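Local coordinates for protein pectate lyase (Paenibacillus sp. 0602, PDB 5GT5) that cleaves polygalacturonate by elimination as a family 1 polysaccharide lyase, probably with calcium and in an endo mode, and probably also acts on partly methylated pectins, at residues W163-V168 against I188-F193; L261-H266 against G283-Y288. The protein carries 1 engineered substitution. One frame throughout, in Å; residues are numbered along the deposited sequence.

Interaction 1 of 2, residues W163-V168 against I188-F193; sequences WIDHCV and ISWSTF. Engineered in segment 163-168: Val168 (natural residue Gly).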
loop_
_atom_site.group_PDB
_atom_site.type_symbol
_atom_site.label_atom_id
_atom_site.label_comp_id
_atom_site.label_asym_id
_atom_site.label_seq_id
_atom_site.Cartn_x
_atom_site.Cartn_y
_atom_site.Cartn_z
ATOM N N TRP A 163 -7.719 -5.920 -6.843
ATOM C CA TRP A 163 -8.965 -6.645 -6.733
ATOM C C TRP A 163 -9.298 -7.219 -8.102
ATOM O O TRP A 163 -9.531 -6.469 -9.050
ATOM C CB TRP A 163 -10.080 -5.685 -6.271
ATOM C CG TRP A 163 -11.369 -6.359 -5.918
ATOM C CD1 TRP A 163 -11.514 -7.655 -5.495
ATOM C CD2 TRP A 163 -12.698 -5.781 -5.931
ATOM N NE1 TRP A 163 -12.856 -7.913 -5.226
ATOM C CE2 TRP A 163 -13.596 -6.796 -5.507
ATOM C CE3 TRP A 163 -13.216 -4.526 -6.293
ATOM C CZ2 TRP A 163 -14.980 -6.579 -5.396
ATOM C CZ3 TRP A 163 -14.580 -4.315 -6.170
ATOM C CH2 TRP A 163 -15.448 -5.326 -5.739
ATOM N N ILE A 164 -9.345 -8.544 -8.196
ATOM C CA ILE A 164 -9.806 -9.247 -9.382
ATOM C C ILE A 164 -11.136 -9.879 -9.010
ATOM O O ILE A 164 -11.198 -10.668 -8.059
ATOM C CB ILE A 164 -8.804 -10.310 -9.802
ATOM C CG1 ILE A 164 -7.509 -9.622 -10.268
ATOM C CG2 ILE A 164 -9.385 -11.162 -10.957
ATOM C CD1 ILE A 164 -6.267 -10.517 -10.237
ATOM N N ASP A 165 -12.214 -9.538 -9.728
ATOM C CA ASP A 165 -13.532 -9.923 -9.242
ATOM C C ASP A 165 -14.510 -10.162 -10.385
ATOM O O ASP A 165 -14.476 -9.459 -11.392
ATOM C CB ASP A 165 -14.061 -8.842 -8.269
ATOM C CG ASP A 165 -15.520 -9.014 -7.956
ATOM O OD1 ASP A 165 -16.343 -8.462 -8.734
ATOM O OD2 ASP A 165 -15.878 -9.705 -6.973
ATOM N N HIS A 166 -15.352 -11.187 -10.252
ATOM C CA HIS A 166 -16.284 -11.542 -11.332
ATOM C C HIS A 166 -15.575 -11.760 -12.669
ATOM O O HIS A 166 -16.048 -11.374 -13.743
ATOM C CB HIS A 166 -17.412 -10.504 -11.453
ATOM C CG HIS A 166 -18.493 -10.673 -10.429
ATOM N ND1 HIS A 166 -18.512 -9.973 -9.242
ATOM C CD2 HIS A 166 -19.578 -11.482 -10.426
ATOM C CE1 HIS A 166 -19.586 -10.335 -8.548
ATOM N NE2 HIS A 166 -20.229 -11.267 -9.226
ATOM N N CYS A 167 -14.444 -12.441 -12.603
ATOM C CA CYS A 167 -13.745 -12.853 -13.809
ATOM C C CYS A 167 -13.834 -14.354 -13.990
ATOM O O CYS A 167 -14.158 -15.087 -13.048
ATOM C CB CYS A 167 -12.269 -12.424 -13.768
ATOM S SG CYS A 167 -12.043 -10.622 -13.888
ATOM N N VAL A 168 -13.578 -14.795 -15.214
ATOM C CA VAL A 168 -13.548 -16.214 -15.570
ATOM C C VAL A 168 -12.242 -16.535 -16.270
ATOM O O VAL A 168 -11.815 -15.778 -17.150
ATOM C CB VAL A 168 -14.714 -16.548 -16.477
ATOM C CG1 VAL A 168 -14.639 -18.008 -16.988
ATOM C CG2 VAL A 168 -15.906 -16.387 -15.688
ATOM N N ILE A 188 -9.101 -11.830 -4.631
ATOM C CA ILE A 188 -9.744 -12.403 -5.798
ATOM C C ILE A 188 -11.091 -12.994 -5.398
ATOM O O ILE A 188 -11.149 -13.911 -4.565
ATOM C CB ILE A 188 -8.865 -13.495 -6.475
ATOM C CG1 ILE A 188 -7.430 -12.994 -6.749
ATOM C CG2 ILE A 188 -9.543 -13.984 -7.752
ATOM C CD1 ILE A 188 -6.490 -14.017 -7.449
ATOM N N SER A 189 -12.184 -12.455 -5.970
ATOM C CA SER A 189 -13.513 -12.845 -5.499
ATOM C C SER A 189 -14.501 -13.060 -6.625
ATOM O O SER A 189 -14.337 -12.530 -7.738
ATOM C CB SER A 189 -14.077 -11.839 -4.493
ATOM O OG SER A 189 -14.204 -10.541 -5.071
ATOM N N TRP A 190 -15.513 -13.879 -6.343
ATOM C CA TRP A 190 -16.632 -14.074 -7.251
ATOM C C TRP A 190 -16.179 -14.489 -8.642
ATOM O O TRP A 190 -16.759 -14.068 -9.642
ATOM C CB TRP A 190 -17.534 -12.804 -7.301
ATOM C CG TRP A 190 -18.320 -12.672 -6.036
ATOM C CD1 TRP A 190 -18.076 -11.822 -4.985
ATOM C CD2 TRP A 190 -19.456 -13.465 -5.659
ATOM N NE1 TRP A 190 -19.009 -12.039 -3.982
ATOM C CE2 TRP A 190 -19.868 -13.029 -4.386
ATOM C CE3 TRP A 190 -20.192 -14.458 -6.301
ATOM C CZ2 TRP A 190 -20.953 -13.599 -3.720
ATOM C CZ3 TRP A 190 -21.285 -15.014 -5.633
ATOM C CH2 TRP A 190 -21.644 -14.584 -4.364
ATOM N N SER A 191 -15.144 -15.316 -8.708
ATOM C CA SER A 191 -14.516 -15.685 -9.984
ATOM C C SER A 191 -14.544 -17.175 -10.241
ATOM O O SER A 191 -14.565 -17.971 -9.299
ATOM C CB SER A 191 -13.084 -15.129 -10.084
ATOM O OG SER A 191 -13.126 -13.692 -10.074
ATOM N N THR A 192 -14.553 -17.522 -11.518
ATOM C CA THR A 192 -14.558 -18.922 -11.948
ATOM C C THR A 192 -13.236 -19.260 -12.606
ATOM O O THR A 192 -12.738 -18.486 -13.441
ATOM C CB THR A 192 -15.689 -19.135 -12.960
ATOM O OG1 THR A 192 -16.943 -18.972 -12.267
ATOM C CG2 THR A 192 -15.600 -20.542 -13.565
ATOM N N PHE A 193 -12.660 -20.404 -12.210
ATOM C CA PHE A 193 -11.453 -20.955 -12.791
ATOM C C PHE A 193 -11.842 -22.346 -13.233
ATOM O O PHE A 193 -12.265 -23.143 -12.399
ATOM C CB PHE A 193 -10.339 -20.973 -11.722
ATOM C CG PHE A 193 -10.080 -19.621 -11.091
ATOM C CD1 PHE A 193 -10.881 -19.154 -10.032
ATOM C CD2 PHE A 193 -9.047 -18.812 -11.569
ATOM C CE1 PHE A 193 -10.633 -17.910 -9.454
ATOM C CE2 PHE A 193 -8.810 -17.558 -11.019
ATOM C CZ PHE A 193 -9.600 -17.087 -9.982
#

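Interaction 2 of 2, residues L261-H266 against G283-Y288; sequences LSITLH and GNAHAY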
loop_
_atom_site.group_PDB
_atom_site.type_symbol
_atom_site.label_atom_id
_atom_site.label_comp_id
_atom_site.label_asym_id
_atom_site.label_seq_id
_atom_site.Cartn_x
_atom_site.Cartn_y
_atom_site.Cartn_z
ATOM N N LEU A 261 3.762 -11.060 1.014
ATOM C CA LEU A 261 2.625 -11.462 0.193
ATOM C C LEU A 261 1.372 -11.586 1.018
ATOM O O LEU A 261 1.402 -12.212 2.088
ATOM C CB LEU A 261 2.915 -12.781 -0.515
ATOM C CG LEU A 261 4.109 -12.798 -1.465
ATOM C CD1 LEU A 261 4.626 -14.229 -1.646
ATOM C CD2 LEU A 261 3.775 -12.151 -2.823
ATOM N N SER A 262 0.283 -10.999 0.541
ATOM C CA SER A 262 -1.012 -11.227 1.161
ATOM C C SER A 262 -2.075 -11.347 0.081
ATOM O O SER A 262 -2.072 -10.611 -0.944
ATOM C CB SER A 262 -1.371 -10.159 2.203
ATOM O OG SER A 262 -1.536 -8.858 1.622
ATOM N N ILE A 263 -2.953 -12.326 0.288
ATOM C CA ILE A 263 -4.024 -12.591 -0.660
ATOM C C ILE A 263 -5.265 -13.174 0.020
ATOM O O ILE A 263 -5.160 -14.009 0.922
ATOM C CB ILE A 263 -3.517 -13.509 -1.802
ATOM C CG1 ILE A 263 -4.566 -13.617 -2.896
ATOM C CG2 ILE A 263 -3.134 -14.921 -1.325
ATOM C CD1 ILE A 263 -3.999 -14.181 -4.215
ATOM N N THR A 264 -6.430 -12.694 -0.408
ATOM C CA THR A 264 -7.723 -13.237 -0.014
ATOM C C THR A 264 -8.390 -13.810 -1.234
ATOM O O THR A 264 -8.483 -13.132 -2.274
ATOM C CB THR A 264 -8.641 -12.133 0.545
ATOM O OG1 THR A 264 -7.966 -11.461 1.612
ATOM C CG2 THR A 264 -9.968 -12.700 1.033
ATOM N N LEU A 265 -8.888 -15.047 -1.115
ATOM C CA LEU A 265 -9.714 -15.698 -2.160
ATOM C C LEU A 265 -11.099 -15.960 -1.569
ATOM O O LEU A 265 -11.191 -16.556 -0.493
ATOM C CB LEU A 265 -9.112 -17.057 -2.550
ATOM C CG LEU A 265 -7.620 -17.059 -2.908
ATOM C CD1 LEU A 265 -7.142 -18.478 -3.155
ATOM C CD2 LEU A 265 -7.346 -16.175 -4.133
ATOM N N HIS A 266 -12.177 -15.559 -2.229
ATOM C CA HIS A 266 -13.491 -15.878 -1.674
ATOM C C HIS A 266 -14.583 -15.905 -2.710
ATOM O O HIS A 266 -14.538 -15.153 -3.704
ATOM C CB HIS A 266 -13.861 -14.995 -0.461
ATOM C CG HIS A 266 -14.322 -13.626 -0.799
ATOM N ND1 HIS A 266 -15.649 -13.334 -1.069
ATOM C CD2 HIS A 266 -13.658 -12.444 -0.875
ATOM C CE1 HIS A 266 -15.769 -12.050 -1.317
ATOM N NE2 HIS A 266 -14.571 -11.477 -1.204
ATOM N N GLY A 283 4.199 -15.731 3.048
ATOM C CA GLY A 283 3.258 -14.688 3.443
ATOM C C GLY A 283 1.996 -15.172 4.121
ATOM O O GLY A 283 2.052 -16.064 4.963
ATOM N N ASN A 284 0.867 -14.553 3.764
ATOM C CA ASN A 284 -0.436 -14.841 4.338
ATOM C C ASN A 284 -1.474 -14.997 3.262
ATOM O O ASN A 284 -1.606 -14.144 2.389
ATOM C CB ASN A 284 -0.897 -13.705 5.261
ATOM C CG ASN A 284 -0.053 -13.571 6.487
ATOM O OD1 ASN A 284 -0.029 -14.449 7.342
ATOM N ND2 ASN A 284 0.634 -12.432 6.605
ATOM N N ALA A 285 -2.217 -16.099 3.307
ATOM C CA ALA A 285 -3.314 -16.312 2.374
ATOM C C ALA A 285 -4.554 -16.769 3.107
ATOM O O ALA A 285 -4.461 -17.680 3.937
ATOM C CB ALA A 285 -2.947 -17.342 1.332
ATOM N N HIS A 286 -5.697 -16.173 2.779
ATOM C CA HIS A 286 -6.980 -16.509 3.388
ATOM C C HIS A 286 -7.971 -16.835 2.285
ATOM O O HIS A 286 -8.249 -15.980 1.424
ATOM C CB HIS A 286 -7.452 -15.311 4.237
ATOM C CG HIS A 286 -8.803 -15.494 4.868
ATOM N ND1 HIS A 286 -9.696 -14.452 5.002
ATOM C CD2 HIS A 286 -9.377 -16.568 5.455
ATOM C CE1 HIS A 286 -10.792 -14.891 5.599
ATOM N NE2 HIS A 286 -10.636 -16.168 5.873
ATOM N N ALA A 287 -8.491 -18.061 2.303
ATOM C CA ALA A 287 -9.567 -18.465 1.407
ATOM C C ALA A 287 -10.805 -18.759 2.243
ATOM O O ALA A 287 -10.760 -19.518 3.214
ATOM C CB ALA A 287 -9.171 -19.671 0.602
ATOM N N TYR A 288 -11.909 -18.125 1.884
ATOM C CA TYR A 288 -13.184 -18.442 2.516
ATOM C C TYR A 288 -14.279 -18.592 1.490
ATOM O O TYR A 288 -14.290 -17.922 0.459
ATOM C CB TYR A 288 -13.558 -17.428 3.607
ATOM C CG TYR A 288 -13.940 -16.003 3.183
ATOM C CD1 TYR A 288 -12.964 -15.009 3.044
ATOM C CD2 TYR A 288 -15.289 -15.637 2.985
ATOM C CE1 TYR A 288 -13.317 -13.701 2.745
ATOM C CE2 TYR A 288 -15.648 -14.318 2.662
ATOM C CZ TYR A 288 -14.651 -13.374 2.521
ATOM O OH TYR A 288 -14.981 -12.076 2.211
HETATM O O HOH W 1 1.932 -10.910 4.443
#

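Interaction 1 of 2, residues W163-V168 against I188-F193
His166 and Trp190, one coil apart, both adopt the left-handed helical conformation (phi 54° in each) and turn their strands through the same corner. They mark a bend of the right-handed parallel beta-helix of pectate lyases: Ile164 and Asp165 pair in parallel with Ile188 and Ser189 before it, and Val168 with Thr192 after it. The matching bend sends both side chains the same way. Their planes are only 4° apart, but the His166 ring and the five-membered ring of Trp190 are slid, with centroids 4.9 Å apart. What sits over the centre of the imidazole is the methylene, Trp190 CB, 3.5 Å from the His166 ring centroid, a CH-pi contact. Tyr7 meets both rings edge-to-face, and His267 of the next coil extends the pile beyond Trp190, whose NE1 bonds to Asp6 O. His166 is fixed in rotation by its ND1, which donates nearly in its own ring plane to Asp165 OD1 at 2.7 Å. Arg128 forms a salt bridge to the same oxygen, so the carboxylate charge is probably well balanced. The other oxygen, Asp165 OD2, uses its anti lone pair to accept from Ser189 OG at 2.7 Å. That hydroxyl, set between its backbone N and carbonyl carbon (chi1 60°), also accepts from Trp163 NE1 at 3.0 Å, and is thereby gripped from two residues of the preceding coil. Backbone pairing runs as far as His166 N to Ser189 O; beyond it Ser191 OG accepts from Cys167 N at 3.1 Å and donates at 2.9 Å to that same Ser189 O, which takes two donors. Backbone pairing resumes with Thr192 N to Cys167 O. The engineered Val168 lies alongside Thr192, its CG2 3.9 Å from Thr192 CB.

Interaction 2 of 2, residues L261-H266 against G283-Y288
Two consecutive coils of the parallel beta-helix meet here, strand 262-266 running beside strand 284-288 with axes 4.6 Å apart and directions within 8°. Five backbone hydrogen bonds alternate from Leu261 O with Asn284 N to Leu265 O with Tyr288 N, keeping residues in exact one-to-one register. His266 and Tyr288 form a slid pair at one end, their planes 6° apart. The slide puts His266 CB over the middle of the phenol, 3.4 Å from the Tyr288 ring centroid, while Tyr288 OH sits 3.3 Å above the plane of the His266 ring, over its centre. Tyr288 reaches this place because its ring branches between its own N and carbonyl carbon (chi1 69°), and Tyr288 OH is hydrogen-bonded to Thr10 OG1. The Thr264 side chain crosses that of Tyr288 obliquely, its CG2 3.9 Å from Tyr288 CE1. The face carrying Ile263, Leu265, Ala285 and Ala287 is apolar: Ile263 CG2 approaches Ala285 CB to 3.6 Å. At the other end a water donates to Leu261 O at 2.7 Å and accepts from Asn284 ND2 at 2.9 Å, bridging the strands; Asn284 OD1 bonds to Asn402 N. His286 is held through both ring nitrogens, by Tyr409 and Glu337. The face carrying Thr264, His266, Asn284, His286 and Tyr288 thus has specific polar partners, consistent with the His286 ring and Asn284 amide being held in one orientation.

How the interactions relate
Interactions 1 and 2 are both buried and join successive coils of one beta-helix. They share a border: strand 184-194 of interaction 1 pairs with strand 262-271 of interaction 2, through probable bonds from Ile188 N to Thr264 O and from His266 N to Ile188 O. Ile188 also packs on Leu265, continuing the apolar face. At its corner interaction 1 has a serine hydroxyl in place of a backbone acceptor, plus a carboxylate-hydroxyl network; interaction 2 keeps an unbroken run of backbone bonds. Each sets a histidine beside a larger aromatic in near-parallel planes with little overlap, a methylene lying over one ring. Leu265 lies about 9 Å from the likely catalytic Arg276, measured between side chains.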